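Phosphoacetylglucosamine mutase (Aspergillus lentulus, PDB 5O9X) catalyses the interconversion of N-acetylglucosamine 6-phosphate and N-acetylglucosamine 1-phosphate, and is captured here with glucose 1,6-bisphosphate in its active site. Local coordinates at residues Val335-Ala340 with Tyr378-Gly383; Tyr339-Ser344 with Arg514-Ala519; Thr359-Lys364 with Asp475-Leu480. The protein carries 1 engineered substitution. All blocks are in the same frame, centred on the assembly; numbering follows the deposited sequence.

Contact 1 of 3, residues Val335-Ala340 with Tyr378-Gly383. With G16 (1,6-di-O-phosphono-alpha-D-glucopyranose), chain B.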
loop_
_atom_site.group_PDB
_atom_site.type_symbol
_atom_site.label_atom_id
_atom_site.label_comp_id
_atom_site.label_asym_id
_atom_site.label_seq_id
_atom_site.Cartn_x
_atom_site.Cartn_y
_atom_site.Cartn_z
ATOM N N VAL A 335 13.006 -4.798 3.867
ATOM C CA VAL A 335 12.127 -5.892 3.447
ATOM C C VAL A 335 11.723 -5.610 2.011
ATOM O O VAL A 335 11.344 -4.469 1.701
ATOM C CB VAL A 335 10.892 -5.943 4.355
ATOM C CG1 VAL A 335 9.952 -7.074 3.938
ATOM C CG2 VAL A 335 11.397 -6.241 5.805
ATOM N N GLN A 336 11.816 -6.651 1.163
ATOM C CA GLN A 336 11.505 -6.557 -0.246
ATOM C C GLN A 336 10.510 -7.662 -0.607
ATOM O O GLN A 336 10.221 -8.559 0.232
ATOM C CB GLN A 336 12.781 -6.657 -1.130
ATOM C CG GLN A 336 13.849 -5.542 -0.822
ATOM C CD GLN A 336 14.892 -5.574 -1.894
ATOM O OE1 GLN A 336 15.622 -6.555 -2.046
ATOM N NE2 GLN A 336 14.970 -4.537 -2.672
ATOM N N THR A 337 10.007 -7.619 -1.842
ATOM C CA THR A 337 9.393 -8.825 -2.435
ATOM C C THR A 337 10.193 -9.233 -3.682
ATOM O O THR A 337 11.131 -8.532 -4.096
ATOM C CB THR A 337 7.888 -8.670 -2.736
ATOM O OG1 THR A 337 7.674 -7.785 -3.884
ATOM C CG2 THR A 337 7.199 -7.966 -1.516
ATOM N N ALA A 338 9.743 -10.301 -4.335
ATOM C CA ALA A 338 10.446 -10.877 -5.481
ATOM C C ALA A 338 10.345 -9.930 -6.690
ATOM O O ALA A 338 11.177 -10.043 -7.581
ATOM C CB ALA A 338 9.857 -12.277 -5.777
ATOM N N TYR A 339 9.426 -8.942 -6.673
ATOM C CA TYR A 339 9.301 -7.998 -7.783
ATOM C C TYR A 339 10.429 -6.954 -7.706
ATOM O O TYR A 339 10.555 -6.141 -8.657
ATOM C CB TYR A 339 7.948 -7.245 -7.685
ATOM C CG TYR A 339 6.808 -8.181 -8.081
ATOM C CD1 TYR A 339 6.633 -8.522 -9.428
ATOM C CD2 TYR A 339 6.049 -8.824 -7.115
ATOM C CE1 TYR A 339 5.651 -9.399 -9.821
ATOM C CE2 TYR A 339 5.028 -9.706 -7.501
ATOM C CZ TYR A 339 4.894 -10.014 -8.857
ATOM O OH TYR A 339 3.953 -10.943 -9.272
ATOM N N ALA A 340 11.178 -6.886 -6.581
ATOM C CA ALA A 340 12.271 -5.922 -6.507
ATOM C C ALA A 340 13.343 -6.201 -7.558
ATOM O O ALA A 340 13.731 -7.369 -7.784
ATOM C CB ALA A 340 12.933 -5.918 -5.122
ATOM N N TYR A 378 10.325 -0.892 4.514
ATOM C CA TYR A 378 9.718 -1.841 3.569
ATOM C C TYR A 378 8.903 -1.201 2.442
ATOM O O TYR A 378 7.992 -0.441 2.701
ATOM C CB TYR A 378 8.899 -2.896 4.305
ATOM C CG TYR A 378 7.766 -2.401 5.177
ATOM C CD1 TYR A 378 6.400 -2.438 4.743
ATOM C CD2 TYR A 378 8.051 -1.942 6.448
ATOM C CE1 TYR A 378 5.380 -1.984 5.619
ATOM C CE2 TYR A 378 7.056 -1.478 7.298
ATOM C CZ TYR A 378 5.755 -1.554 6.906
ATOM O OH TYR A 378 4.893 -1.095 7.862
ATOM N N PHE A 379 9.305 -1.465 1.207
ATOM C CA PHE A 379 8.577 -1.006 -0.002
ATOM C C PHE A 379 8.351 -2.168 -0.969
ATOM O O PHE A 379 9.238 -3.011 -1.054
ATOM C CB PHE A 379 9.324 0.170 -0.683
ATOM C CG PHE A 379 9.098 1.498 -0.004
ATOM C CD1 PHE A 379 8.207 2.406 -0.526
ATOM C CD2 PHE A 379 9.788 1.811 1.200
ATOM C CE1 PHE A 379 7.959 3.633 0.102
ATOM C CE2 PHE A 379 9.551 3.026 1.867
ATOM C CZ PHE A 379 8.640 3.935 1.271
ATOM N N GLU A 380 7.251 -2.169 -1.737
ATOM C CA GLU A 380 7.136 -3.005 -2.886
ATOM C C GLU A 380 7.565 -2.155 -4.040
ATOM O O GLU A 380 7.447 -0.908 -3.940
ATOM C CB GLU A 380 5.664 -3.470 -3.048
ATOM C CG GLU A 380 5.309 -4.399 -1.875
ATOM C CD GLU A 380 3.883 -4.907 -1.989
ATOM O OE1 GLU A 380 2.942 -4.154 -1.657
ATOM O OE2 GLU A 380 3.711 -6.039 -2.413
ATOM N N ALA A 381 8.084 -2.783 -5.109
ATOM C CA ALA A 381 8.529 -2.047 -6.296
ATOM C C ALA A 381 7.440 -1.123 -6.832
ATOM O O ALA A 381 7.752 -0.091 -7.431
ATOM C CB ALA A 381 9.022 -3.086 -7.399
ATOM N N ASN A 382 6.161 -1.533 -6.693
ATOM C CA ASN A 382 5.035 -0.773 -7.249
ATOM C C ASN A 382 4.815 0.549 -6.485
ATOM O O ASN A 382 3.928 1.335 -6.854
ATOM C CB ASN A 382 3.712 -1.629 -7.201
ATOM C CG ASN A 382 3.272 -2.002 -5.781
ATOM O OD1 ASN A 382 3.539 -1.286 -4.840
ATOM N ND2 ASN A 382 2.564 -3.125 -5.638
ATOM N N GLY A 383 5.553 0.753 -5.368
ATOM C CA GLY A 383 5.487 2.062 -4.638
ATOM C C GLY A 383 4.648 2.079 -3.363
ATOM O O GLY A 383 4.522 3.109 -2.711
HETATM C C1 G16 B . -2.457 -4.367 -3.539
HETATM C C2 G16 B . -1.629 -4.700 -2.301
HETATM C C3 G16 B . -0.108 -4.685 -2.655
HETATM C C4 G16 B . 0.271 -5.599 -3.807
HETATM C C5 G16 B . -0.581 -5.214 -5.009
HETATM C C6 G16 B . -0.544 -6.201 -6.153
HETATM O O1 G16 B . -2.135 -3.040 -3.968
HETATM O O2 G16 B . -1.900 -3.831 -1.158
HETATM O O3 G16 B . 0.574 -4.940 -1.492
HETATM O O4 G16 B . 1.698 -5.509 -4.242
HETATM O O5 G16 B . -1.994 -5.258 -4.699
HETATM O O6 G16 B . -1.041 -7.509 -5.617
HETATM P P G16 B . -1.221 -8.749 -6.647
HETATM O O1P G16 B . 0.092 -8.924 -7.446
HETATM O O2P G16 B . -2.352 -8.380 -7.637
HETATM O O3P G16 B . -1.676 -9.983 -5.838
HETATM P "P'" G16 B . -3.249 -1.843 -4.068
HETATM O O1X G16 B . -4.260 -2.039 -2.906
HETATM O O2X G16 B . -4.049 -2.077 -5.389
HETATM O O3X G16 B . -2.527 -0.546 -4.192
HETATM O O HOH W 1 12.051 -2.423 -0.170
HETATM O O HOH W 2 8.907 -5.456 -4.802
HETATM O O HOH W 3 10.673 -4.570 -2.788
HETATM O O HOH W 4 5.125 -7.163 -4.279
#

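Contact 2 of 3, residues Tyr339-Ser344 with Arg514-Ala519. With G16 (1,6-di-O-phosphono-alpha-D-glucopyranose), chain B.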
loop_
_atom_site.group_PDB
_atom_site.type_symbol
_atom_site.label_atom_id
_atom_site.label_comp_id
_atom_site.label_asym_id
_atom_site.label_seq_id
_atom_site.Cartn_x
_atom_site.Cartn_y
_atom_site.Cartn_z
ATOM N N TYR A 339 9.426 -8.942 -6.673
ATOM C CA TYR A 339 9.301 -7.998 -7.783
ATOM C C TYR A 339 10.429 -6.954 -7.706
ATOM O O TYR A 339 10.555 -6.141 -8.657
ATOM C CB TYR A 339 7.948 -7.245 -7.685
ATOM C CG TYR A 339 6.808 -8.181 -8.081
ATOM C CD1 TYR A 339 6.633 -8.522 -9.428
ATOM C CD2 TYR A 339 6.049 -8.824 -7.115
ATOM C CE1 TYR A 339 5.651 -9.399 -9.821
ATOM C CE2 TYR A 339 5.028 -9.706 -7.501
ATOM C CZ TYR A 339 4.894 -10.014 -8.857
ATOM O OH TYR A 339 3.953 -10.943 -9.272
ATOM N N ALA A 340 11.178 -6.886 -6.581
ATOM C CA ALA A 340 12.271 -5.922 -6.507
ATOM C C ALA A 340 13.343 -6.201 -7.558
ATOM O O ALA A 340 13.731 -7.369 -7.784
ATOM C CB ALA A 340 12.933 -5.918 -5.122
ATOM N N ASN A 341 13.807 -5.164 -8.209
ATOM C CA ASN A 341 14.884 -5.355 -9.192
ATOM C C ASN A 341 16.135 -5.938 -8.498
ATOM O O ASN A 341 16.515 -5.501 -7.398
ATOM C CB ASN A 341 15.248 -3.998 -9.787
ATOM C CG ASN A 341 16.041 -4.145 -11.037
ATOM O OD1 ASN A 341 17.266 -4.341 -10.970
ATOM N ND2 ASN A 341 15.365 -4.113 -12.171
ATOM N N GLY A 342 16.757 -6.946 -9.129
ATOM C CA GLY A 342 17.945 -7.602 -8.504
ATOM C C GLY A 342 19.023 -6.600 -8.201
ATOM O O GLY A 342 19.768 -6.831 -7.302
ATOM N N SER A 343 19.158 -5.534 -8.981
ATOM C CA SER A 343 20.181 -4.536 -8.676
ATOM C C SER A 343 19.945 -3.807 -7.330
ATOM O O SER A 343 20.954 -3.395 -6.654
ATOM C CB SER A 343 20.299 -3.496 -9.770
ATOM O OG SER A 343 20.808 -4.109 -10.952
ATOM N N SER A 344 18.678 -3.660 -6.920
ATOM C CA SER A 344 18.360 -2.964 -5.664
ATOM C C SER A 344 18.750 -3.873 -4.496
ATOM O O SER A 344 19.320 -3.402 -3.510
ATOM C CB SER A 344 16.838 -2.578 -5.574
ATOM O OG SER A 344 16.021 -3.734 -5.445
ATOM N N ARG A 514 0.694 -13.040 -13.004
ATOM C CA ARG A 514 1.741 -12.055 -13.327
ATOM C C ARG A 514 3.044 -12.743 -13.640
ATOM O O ARG A 514 3.445 -13.630 -12.904
ATOM C CB ARG A 514 1.977 -11.126 -12.114
ATOM C CG ARG A 514 0.730 -10.361 -11.681
ATOM C CD ARG A 514 1.089 -9.156 -10.780
ATOM N NE ARG A 514 -0.139 -8.511 -10.211
ATOM C CZ ARG A 514 -0.989 -7.743 -10.922
ATOM N NH1 ARG A 514 -0.800 -7.572 -12.261
ATOM N NH2 ARG A 514 -2.058 -7.179 -10.274
ATOM N N VAL A 515 3.731 -12.250 -14.676
ATOM C CA VAL A 515 5.080 -12.724 -14.981
ATOM C C VAL A 515 6.006 -11.534 -14.810
ATOM O O VAL A 515 5.770 -10.468 -15.407
ATOM C CB VAL A 515 5.156 -13.261 -16.433
ATOM C CG1 VAL A 515 6.617 -13.527 -16.869
ATOM C CG2 VAL A 515 4.284 -14.562 -16.526
ATOM N N TYR A 516 7.109 -11.799 -14.130
ATOM C CA TYR A 516 8.164 -10.797 -14.027
ATOM C C TYR A 516 9.429 -11.426 -14.604
ATOM O O TYR A 516 9.707 -12.619 -14.375
ATOM C CB TYR A 516 8.348 -10.508 -12.512
ATOM C CG TYR A 516 9.587 -9.619 -12.270
ATOM C CD1 TYR A 516 9.486 -8.239 -12.462
ATOM C CD2 TYR A 516 10.873 -10.190 -11.977
ATOM C CE1 TYR A 516 10.633 -7.375 -12.272
ATOM C CE2 TYR A 516 12.024 -9.331 -11.800
ATOM C CZ TYR A 516 11.876 -7.939 -11.966
ATOM O OH TYR A 516 12.992 -7.064 -11.840
ATOM N N ALA A 517 10.236 -10.629 -15.334
ATOM C CA ALA A 517 11.533 -11.106 -15.751
ATOM C C ALA A 517 12.501 -9.923 -15.660
ATOM O O ALA A 517 12.119 -8.820 -15.970
ATOM C CB ALA A 517 11.504 -11.707 -17.165
ATOM N N GLU A 518 13.726 -10.205 -15.286
ATOM C CA GLU A 518 14.827 -9.273 -15.414
ATOM C C GLU A 518 16.026 -10.024 -16.083
ATOM O O GLU A 518 16.141 -11.257 -15.989
ATOM C CB GLU A 518 15.197 -8.653 -14.069
ATOM C CG GLU A 518 15.678 -9.693 -13.040
ATOM C CD GLU A 518 15.967 -9.102 -11.660
ATOM O OE1 GLU A 518 15.329 -8.044 -11.325
ATOM O OE2 GLU A 518 16.760 -9.741 -10.892
ATOM N N ALA A 519 16.873 -9.268 -16.777
ATOM C CA ALA A 519 18.159 -9.828 -17.222
ATOM C C ALA A 519 19.137 -8.660 -17.423
ATOM O O ALA A 519 18.739 -7.504 -17.224
ATOM C CB ALA A 519 17.945 -10.623 -18.529
HETATM C C1 G16 B . -2.457 -4.367 -3.539
HETATM C C2 G16 B . -1.629 -4.700 -2.301
HETATM C C3 G16 B . -0.108 -4.685 -2.655
HETATM C C4 G16 B . 0.271 -5.599 -3.807
HETATM C C5 G16 B . -0.581 -5.214 -5.009
HETATM C C6 G16 B . -0.544 -6.201 -6.153
HETATM O O1 G16 B . -2.135 -3.040 -3.968
HETATM O O2 G16 B . -1.900 -3.831 -1.158
HETATM O O3 G16 B . 0.574 -4.940 -1.492
HETATM O O4 G16 B . 1.698 -5.509 -4.242
HETATM O O5 G16 B . -1.994 -5.258 -4.699
HETATM O O6 G16 B . -1.041 -7.509 -5.617
HETATM P P G16 B . -1.221 -8.749 -6.647
HETATM O O1P G16 B . 0.092 -8.924 -7.446
HETATM O O2P G16 B . -2.352 -8.380 -7.637
HETATM O O3P G16 B . -1.676 -9.983 -5.838
HETATM P "P'" G16 B . -3.249 -1.843 -4.068
HETATM O O1X G16 B . -4.260 -2.039 -2.906
HETATM O O2X G16 B . -4.049 -2.077 -5.389
HETATM O O3X G16 B . -2.527 -0.546 -4.192
HETATM O O HOH W 5 5.154 -12.474 -11.208
HETATM O O HOH W 6 12.663 -3.779 -12.161
#

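Contact 3 of 3, residues Thr359-Lys364 with Asp475-Leu480. With G16 (1,6-di-O-phosphono-alpha-D-glucopyranose), chain B.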
loop_
_atom_site.group_PDB
_atom_site.type_symbol
_atom_site.label_atom_id
_atom_site.label_comp_id
_atom_site.label_asym_id
_atom_site.label_seq_id
_atom_site.Cartn_x
_atom_site.Cartn_y
_atom_site.Cartn_z
ATOM N N THR A 359 9.722 -11.228 1.215
ATOM C CA THR A 359 8.464 -11.786 1.697
ATOM C C THR A 359 7.473 -11.944 0.542
ATOM O O THR A 359 7.737 -11.482 -0.584
ATOM C CB THR A 359 7.750 -10.930 2.794
ATOM O OG1 THR A 359 7.203 -9.744 2.196
ATOM C CG2 THR A 359 8.726 -10.510 3.938
ATOM N N ASN A 360 6.344 -12.574 0.828
ATOM C CA ASN A 360 5.220 -12.608 -0.150
ATOM C C ASN A 360 4.744 -11.191 -0.509
ATOM O O ASN A 360 4.911 -10.265 0.289
ATOM C CB ASN A 360 3.990 -13.351 0.445
ATOM C CG ASN A 360 4.196 -14.862 0.546
ATOM O OD1 ASN A 360 5.271 -15.397 0.259
ATOM N ND2 ASN A 360 3.154 -15.547 0.986
ATOM N N THR A 361 4.107 -11.068 -1.677
ATOM C CA THR A 361 3.454 -9.846 -2.099
ATOM C C THR A 361 2.311 -9.499 -1.151
ATOM O O THR A 361 1.549 -10.396 -0.698
ATOM C CB THR A 361 2.971 -9.992 -3.544
ATOM O OG1 THR A 361 4.110 -9.786 -4.368
ATOM C CG2 THR A 361 1.918 -8.959 -3.933
ATOM N N GLY A 362 2.209 -8.207 -0.852
ATOM C CA GLY A 362 1.053 -7.713 -0.036
ATOM C C GLY A 362 1.679 -7.066 1.225
ATOM O O GLY A 362 2.407 -7.719 1.989
ATOM N N VAL A 363 1.344 -5.796 1.483
ATOM C CA VAL A 363 1.856 -5.011 2.615
ATOM C C VAL A 363 1.815 -5.743 4.002
ATOM O O VAL A 363 2.719 -5.648 4.808
ATOM C CB VAL A 363 1.027 -3.664 2.749
ATOM C CG1 VAL A 363 1.545 -2.826 3.924
ATOM C CG2 VAL A 363 1.162 -2.840 1.487
ATOM N N LYS A 364 0.781 -6.502 4.239
ATOM C CA LYS A 364 0.646 -7.234 5.479
ATOM C C LYS A 364 1.893 -8.086 5.749
ATOM O O LYS A 364 2.465 -8.068 6.841
ATOM C CB LYS A 364 -0.687 -8.051 5.449
ATOM C CG LYS A 364 -0.797 -9.151 4.336
ATOM C CD LYS A 364 -2.252 -9.428 3.885
ATOM C CE LYS A 364 -2.493 -10.786 3.190
ATOM N NZ LYS A 364 -3.919 -10.992 2.662
ATOM N N ASP A 475 8.146 -20.049 -1.314
ATOM C CA ASP A 475 9.476 -19.436 -1.189
ATOM C C ASP A 475 9.374 -17.947 -1.533
ATOM O O ASP A 475 9.980 -17.463 -2.518
ATOM C CB ASP A 475 10.517 -20.222 -2.041
ATOM C CG ASP A 475 11.943 -19.684 -1.876
ATOM O OD1 ASP A 475 12.210 -18.900 -0.951
ATOM O OD2 ASP A 475 12.740 -19.889 -2.795
ATOM N N ALA A 476 8.574 -17.234 -0.732
ATOM C CA ALA A 476 8.262 -15.811 -1.010
ATOM C C ALA A 476 7.719 -15.704 -2.450
ATOM O O ALA A 476 7.993 -14.757 -3.221
ATOM C CB ALA A 476 9.498 -14.881 -0.703
ATOM N N GLU A 477 6.878 -16.702 -2.779
ATOM C CA GLU A 477 6.202 -16.830 -4.053
ATOM C C GLU A 477 7.152 -16.903 -5.299
ATOM O O GLU A 477 6.733 -16.600 -6.409
ATOM C CB GLU A 477 5.100 -15.752 -4.187
ATOM C CG GLU A 477 4.032 -15.859 -3.065
ATOM C CD GLU A 477 3.097 -14.675 -3.134
ATOM O OE1 GLU A 477 3.609 -13.527 -3.055
ATOM O OE2 GLU A 477 1.933 -14.858 -3.500
ATOM N N ARG A 478 8.424 -17.259 -5.107
ATOM C CA ARG A 478 9.420 -17.249 -6.195
ATOM C C ARG A 478 9.422 -18.566 -7.025
ATOM O O ARG A 478 10.078 -18.635 -8.062
ATOM C CB ARG A 478 10.862 -16.891 -5.707
ATOM C CG ARG A 478 10.882 -15.469 -5.133
ATOM C CD ARG A 478 12.202 -15.118 -4.427
ATOM N NE ARG A 478 12.291 -15.818 -3.123
ATOM C CZ ARG A 478 13.298 -15.546 -2.278
ATOM N NH1 ARG A 478 14.193 -14.610 -2.607
ATOM N NH2 ARG A 478 13.389 -16.177 -1.124
ATOM N N LYS A 479 8.699 -19.588 -6.555
ATOM C CA LYS A 479 8.636 -20.884 -7.294
ATOM C C LYS A 479 7.194 -21.341 -7.334
ATOM O O LYS A 479 6.494 -21.146 -6.352
ATOM C CB LYS A 479 9.547 -21.921 -6.588
ATOM C CG LYS A 479 11.054 -21.539 -6.685
ATOM C CD LYS A 479 11.802 -22.442 -5.683
ATOM C CE LYS A 479 13.324 -22.435 -5.829
ATOM N NZ LYS A 479 13.846 -21.034 -5.747
ATOM N N LEU A 480 6.803 -22.003 -8.435
ATOM C CA LEU A 480 5.479 -22.645 -8.573
ATOM C C LEU A 480 5.529 -24.115 -8.157
ATOM O O LEU A 480 6.381 -24.908 -8.653
ATOM C CB LEU A 480 4.979 -22.526 -10.022
ATOM C CG LEU A 480 4.528 -21.100 -10.306
ATOM C CD1 LEU A 480 4.371 -20.965 -11.820
ATOM C CD2 LEU A 480 3.232 -20.730 -9.572
HETATM C C1 G16 B . -2.457 -4.367 -3.539
HETATM C C2 G16 B . -1.629 -4.700 -2.301
HETATM C C3 G16 B . -0.108 -4.685 -2.655
HETATM C C4 G16 B . 0.271 -5.599 -3.807
HETATM C C5 G16 B . -0.581 -5.214 -5.009
HETATM C C6 G16 B . -0.544 -6.201 -6.153
HETATM O O1 G16 B . -2.135 -3.040 -3.968
HETATM O O2 G16 B . -1.900 -3.831 -1.158
HETATM O O3 G16 B . 0.574 -4.940 -1.492
HETATM O O4 G16 B . 1.698 -5.509 -4.242
HETATM O O5 G16 B . -1.994 -5.258 -4.699
HETATM O O6 G16 B . -1.041 -7.509 -5.617
HETATM P P G16 B . -1.221 -8.749 -6.647
HETATM O O1P G16 B . 0.092 -8.924 -7.446
HETATM O O2P G16 B . -2.352 -8.380 -7.637
HETATM O O3P G16 B . -1.676 -9.983 -5.838
HETATM P "P'" G16 B . -3.249 -1.843 -4.068
HETATM O O1X G16 B . -4.260 -2.039 -2.906
HETATM O O2X G16 B . -4.049 -2.077 -5.389
HETATM O O3X G16 B . -2.527 -0.546 -4.192
HETATM O O HOH W 7 7.574 -12.152 -3.226
HETATM O O HOH W 8 5.519 -17.964 -0.511
HETATM O O HOH W 9 5.443 -12.043 -4.553
HETATM O O HOH W 10 0.789 -12.656 -1.993
#

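Contact 1 of 3, residues Val335-Ala340 with Tyr378-Gly383
Val335 lays its CB against CB of Tyr378 at 3.6 Å, the side-by-side overlap of neighbours on two parallel strands. Beyond this pair the backbones part: the CA separation widens to 6.2 Å at Gln336 and Glu380 and is 5.4 Å again at Ala340 and Ala381, and no direct hydrogen bond joins the two segments. Waters fill the join instead. One accepts from Phe379 N and lies 2.9 Å from Val335 O, probably donating to it; another donates to Phe379 O and accepts from Thr337 N. Thr337 takes the rotamer with OG1 flanked by its own N and carbonyl carbon (chi1 72°), which places the hydroxyl between two further waters while CG2 rests 4.1 Å from CG of Glu380. The first of these waters accepts from Ala381 N, and the second donates to Glu380 OE2. Extended beyond CG, Glu380 carries its carboxylate to the sugar, where OE1 accepts from O3 of the bisphosphate at 2.5 Å and OE2 from O4 at 2.8 Å; Asn382 ND2 adds a weak bond to O4. Ala381 CB backs the turn, 3.6 Å from Tyr339 O. A glutamate gripping two adjacent sugar hydroxyls from a strand-end turn is the hallmark of the domain III sugar-binding loop of the phosphohexomutases.

Contact 2 of 3, residues Tyr339-Ser344 with Arg514-Ala519
Glu518 reaches from strand 513-518 to the start of helix 342-350, where its OE1 accepts from Gly342 N at 2.8 Å along a nearly straight path (161°). Its CG sits between its own N and carbonyl carbon (chi1 62°) with the chain extended beyond, which carries the carboxylate to that amide. The same oxygen takes the hydroxyl of Tyr516 at 2.6 Å; the amide comes on its syn side and the hydroxyl on its anti side, so two donors fix the carboxylate's rotation, while OE2 pairs with Arg501. A negative group at a helix N-terminus is probably favourable here. Asn341 is the N-cap, its OD1 accepting from Ser343 N, and its amide plane stands 89° from the Tyr516 ring; its ND2 meets Leu456 O and a water. This end is buried and directly hydrogen-bonded.

At the ligand end Tyr339 and Arg514 are partly exposed and linked through water. The two tyrosines lie alongside one another, running opposite ways, with CE1 of Tyr339 4.0 Å from CB of Tyr516. Tyr339 OH lies 3.5 Å from CB of Arg514 but hydrogen-bonds to Arg505 and to a water that donates to Arg514 O. Arg514 NE reaches O1P of the 6-phosphate at 2.8 Å and NH2 reaches O2P, NH2 also pairing with Glu510. Strand 513-518, which carries Arg514, Tyr516 and Glu518, is central in its sheet, between strands 458-463 and 501-506, with helix 522-539 packed on the face bearing Val515 and Ala517.

Contact 3 of 3, residues Thr359-Lys364 with Asp475-Leu480
The amide of Asn360 and the carboxylate of Glu477 have planes only 33° apart, although the two side chains cross at about a right angle; CG of Asn360 sits 3.7 Å from CG of Glu477. A third flat group, the Arg478 guanidinium, has Asp475 O at its edge, nearly in its plane. The first two meet across the contact, where a type I' beta turn, Asp475 to Arg478, meets the loop that leads into helix 363-370; the guanidinium belongs to the turn itself. The turn joins strands 472-474 and 479-482 as a beta hairpin with a classic bulge at Arg478 and Lys479. Its two central residues, Ala476 and Glu477, adopt left-handed backbone conformations.

Glu477 is the bridging side chain. With CG anti to the carbonyl carbon (chi1 -60°) and the chain extended beyond it, the carboxylate arrives beside the backbone of Thr361. OE1 accepts from Thr361 N at 2.9 Å (162°), met almost in line with its C-O bond. OE2 pairs with Arg505, which probably favours the charged form. Waters complete the join: one bridges Thr361 OG1 and Glu477 OE1, a second donates to Thr361 O and Glu477 OE2, and a third donates to both Thr359 O and Ala476 O. A fourth donates to Asn360 OD1 at 2.7 Å and accepts from Glu477 N, while OD1 also lies 3.3 Å from CA of Ala476.

The turn is braced from within. Arg478 holds Asp475 with NE and NH2, one on O and the other on OD1; N and NE of Arg478 approach Asp475 O from opposite faces of its carbonyl plane, and Lys479 adds a longer, weak salt bridge to OD2. At the ligand end, Gly362 is the N-cap of helix 363-370, and CG2 of Thr361 stands 3.5 Å from O4 of the sugar, while Val363 N donates to O3 at 3.2 Å.

In the fold
Contact 1 is the buried one, inside the mixed sheet of domain III; contact 2 is partly buried, and contact 3 lies at the surface. The latter two both join domain III to the C-terminal domain, contact 2 through strand 513-518, the central strand of the C-terminal sheet, and contact 3 through a hairpin turn. Contact 1 has no direct hydrogen bond between its segments, relying on apolar touches and waters, whereas contacts 2 and 3 each use a glutamate carboxylate to take a backbone N-H. Contacts 1 and 2 share Tyr339, whose ring packs against Thr361 of contact 3, and Glu380 OE2 accepts from Gly362 N. All three reach the bisphosphate: contacts 1 and 3 at its sugar hydroxyls, contact 2 at its 6-phosphate.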